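Local atomic coordinates of aminotransferase class I and II (Streptococcus suis 89/1591, PDB entry 3OP7), a protein that probably catalyses pyridoxal-phosphate-dependent transfer of amino groups, as a member of the class I and II aminotransferase family. Residues D23-S28 with L333-N338. Sequence-based numbering, arbitrary orientation.
Sequences DIAGVS and LLVPGN
Leu333 and Ala25 bury the most surface here, 76 and 61 Å²: CD2, one of the two terminal methyls of Leu333, and its branch carbon CG both lie 3.9 Å from CB of Ala25. A small methyl suits this place because CB of Ala25 points toward 333-338 and must also sit 3.7 Å from the carbonyl O of Leu333 and 3.8 Å from CG2 of Val335, the branch of that valine beside its own backbone N. Trp12, Leu13 and His16 of helix 8-16 also pack on Leu333, so a long apolar residue fills the place well.

Backbone pairing underlies this packing. In what is probably a fold type I PLP-dependent aminotransferase, the N-terminal strand 22-23 pairs in parallel with 332-333 of the C-terminal part, next to the antiparallel sheet holding 335-336 and 345-348. Asp23 and Leu333 form the bridge; their side chains rise from one face, both with CG anti to N (chi1 -172° in Leu333), and run alongside each other, Asp23 OD1 4.1 Å from Leu333 CD2. The Ile24 N to Leu333 O hydrogen bond, 3.1 Å long, lies in the carbonyl plane but is bent at the hydrogen (137°). Segment 23-28 then turns away: OD1 of Asp23 accepts from Ala25 N at 2.9 Å, an Asx turn that suits aspartate's short carboxylate and probably explains why Ala25 N, though close to Leu333 O, is poorly angled to bond it.

Ile24, with 50 Å² buried by the contact, lies side by side with Leu334. Beta-branched isoleucine can send its CG1-CD1 arm along CD2 of the equally apolar Leu334, while CG1, set by chi1 of 53° between backbone N and carbonyl carbon, passes 3.3 Å from Leu333 O. Beyond this pair, Leu334 reaches Val346 and Leu348 of strand 345-348, while Ala25 O accepts a hydrogen bond from Arg347 NH2.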
ATOM      1  N   ASP A  23      26.540  -6.447  -1.721  1.00 42.61           N
ATOM      2  CA  ASP A  23      25.235  -6.572  -1.043  1.00 41.78           C
ATOM      3  C   ASP A  23      24.684  -7.993  -1.188  1.00 40.34           C
ATOM      4  O   ASP A  23      24.175  -8.348  -2.229  1.00 39.48           O
ATOM      5  CB  ASP A  23      24.251  -5.558  -1.601  1.00 41.71           C
ATOM      6  CG  ASP A  23      22.921  -5.538  -0.827  1.00 43.21           C
ATOM      7  OD1 ASP A  23      22.608  -6.515  -0.117  1.00 42.65           O
ATOM      8  OD2 ASP A  23      22.211  -4.533  -0.921  1.00 48.09           O
ATOM      9  N   ILE A  24      24.858  -8.827  -0.157  1.00 40.32           N
ATOM     10  CA  ILE A  24      24.274 -10.173  -0.137  1.00 39.01           C
ATOM     11  C   ILE A  24      23.217 -10.242   0.983  1.00 38.97           C
ATOM     12  O   ILE A  24      23.067 -11.271   1.650  1.00 39.42           O
ATOM     13  CB  ILE A  24      25.341 -11.304  -0.009  1.00 40.21           C
ATOM     14  CG1 ILE A  24      26.276 -11.089   1.177  1.00 40.02           C
ATOM     15  CG2 ILE A  24      26.229 -11.299  -1.244  1.00 42.36           C
ATOM     16  CD1 ILE A  24      27.333 -12.224   1.412  1.00 38.85           C
ATOM     17  N   ALA A  25      22.496  -9.134   1.156  1.00 38.30           N
ATOM     18  CA  ALA A  25      21.445  -9.035   2.167  1.00 38.09           C
ATOM     19  C   ALA A  25      20.062  -9.177   1.560  1.00 37.95           C
ATOM     20  O   ALA A  25      19.143  -9.600   2.250  1.00 37.42           O
ATOM     21  CB  ALA A  25      21.534  -7.696   2.911  1.00 38.15           C
ATOM     22  N   GLY A  26      19.870  -8.735   0.315  1.00 38.02           N
ATOM     23  CA  GLY A  26      18.547  -8.889  -0.344  1.00 36.17           C
ATOM     24  C   GLY A  26      18.248 -10.370  -0.541  1.00 36.16           C
ATOM     25  O   GLY A  26      19.148 -11.144  -0.878  1.00 37.14           O
ATOM     26  N   VAL A  27      16.985 -10.747  -0.391  1.00 34.66           N
ATOM     27  CA  VAL A  27      16.546 -12.141  -0.499  1.00 34.14           C
ATOM     28  C   VAL A  27      15.582 -12.351  -1.683  1.00 33.24           C
ATOM     29  O   VAL A  27      14.729 -13.251  -1.670  1.00 30.93           O
ATOM     30  CB  VAL A  27      15.907 -12.623   0.825  1.00 33.70           C
ATOM     31  CG1 VAL A  27      16.999 -12.888   1.876  1.00 34.74           C
ATOM     32  CG2 VAL A  27      14.841 -11.618   1.320  1.00 31.69           C
ATOM     33  N   SER A  28      15.798 -11.567  -2.743  1.00 32.73           N
ATOM     34  CA  SER A  28      15.088 -11.772  -3.978  1.00 32.85           C
ATOM     35  C   SER A  28      16.001 -12.489  -4.991  1.00 32.92           C
ATOM     36  O   SER A  28      17.115 -12.936  -4.654  1.00 33.55           O
ATOM     37  CB  SER A  28      14.569 -10.429  -4.522  1.00 32.66           C
ATOM     38  OG  SER A  28      13.487 -10.700  -5.398  1.00 37.24           O
ATOM     39  N   LEU A 333      27.479  -6.748   3.026  1.00 38.64           N
ATOM     40  CA  LEU A 333      26.246  -6.539   3.798  1.00 37.39           C
ATOM     41  C   LEU A 333      25.472  -7.831   3.916  1.00 36.11           C
ATOM     42  O   LEU A 333      25.168  -8.480   2.909  1.00 34.19           O
ATOM     43  CB  LEU A 333      25.375  -5.451   3.189  1.00 36.26           C
ATOM     44  CG  LEU A 333      24.148  -5.019   4.034  1.00 36.83           C
ATOM     45  CD1 LEU A 333      24.586  -4.254   5.289  1.00 38.65           C
ATOM     46  CD2 LEU A 333      23.171  -4.205   3.203  1.00 36.17           C
ATOM     47  N   LEU A 334      25.175  -8.186   5.175  1.00 35.54           N
ATOM     48  CA  LEU A 334      24.309  -9.292   5.549  1.00 34.46           C
ATOM     49  C   LEU A 334      23.236  -8.682   6.443  1.00 34.71           C
ATOM     50  O   LEU A 334      23.322  -7.476   6.778  1.00 36.27           O
ATOM     51  CB  LEU A 334      25.122 -10.322   6.367  1.00 34.81           C
ATOM     52  CG  LEU A 334      26.198 -11.118   5.612  1.00 37.57           C
ATOM     53  CD1 LEU A 334      27.142 -11.818   6.587  1.00 39.32           C
ATOM     54  CD2 LEU A 334      25.516 -12.136   4.734  1.00 38.29           C
ATOM     55  N   VAL A 335      22.257  -9.485   6.862  1.00 33.95           N
ATOM     56  CA  VAL A 335      21.317  -9.061   7.918  1.00 33.25           C
ATOM     57  C   VAL A 335      21.592  -9.919   9.153  1.00 33.39           C
ATOM     58  O   VAL A 335      21.517 -11.144   9.074  1.00 34.53           O
ATOM     59  CB  VAL A 335      19.862  -9.134   7.514  1.00 32.86           C
ATOM     60  CG1 VAL A 335      18.954  -8.566   8.683  1.00 31.34           C
ATOM     61  CG2 VAL A 335      19.651  -8.340   6.202  1.00 30.74           C
ATOM     62  N   PRO A 336      21.953  -9.283  10.279  1.00 33.19           N
ATOM     63  CA  PRO A 336      22.320 -10.112  11.432  1.00 34.02           C
ATOM     64  C   PRO A 336      21.118 -10.752  12.100  1.00 33.05           C
ATOM     65  O   PRO A 336      20.001 -10.182  12.060  1.00 32.62           O
ATOM     66  CB  PRO A 336      22.976  -9.117  12.398  1.00 35.55           C
ATOM     67  CG  PRO A 336      22.367  -7.808  12.074  1.00 34.02           C
ATOM     68  CD  PRO A 336      22.102  -7.848  10.575  1.00 33.35           C
ATOM     69  N   GLY A 337      21.361 -11.910  12.726  1.00 34.34           N
ATOM     70  CA  GLY A 337      20.301 -12.769  13.221  1.00 35.14           C
ATOM     71  C   GLY A 337      19.449 -12.207  14.344  1.00 35.87           C
ATOM     72  O   GLY A 337      18.299 -12.600  14.476  1.00 36.78           O
ATOM     73  N   ASN A 338      20.010 -11.307  15.146  1.00 37.44           N
ATOM     74  CA  ASN A 338      19.249 -10.636  16.206  1.00 38.61           C
ATOM     75  C   ASN A 338      18.071  -9.843  15.665  1.00 38.27           C
ATOM     76  O   ASN A 338      17.121  -9.586  16.398  1.00 38.78           O
ATOM     77  CB  ASN A 338      20.157  -9.712  17.024  1.00 40.08           C
ATOM     78  CG  ASN A 338      20.748  -8.612  16.170  1.00 41.92           C
ATOM     79  OD1 ASN A 338      21.409  -8.906  15.186  1.00 40.98           O
ATOM     80  ND2 ASN A 338      20.491  -7.356  16.521  1.00 41.86           N
TER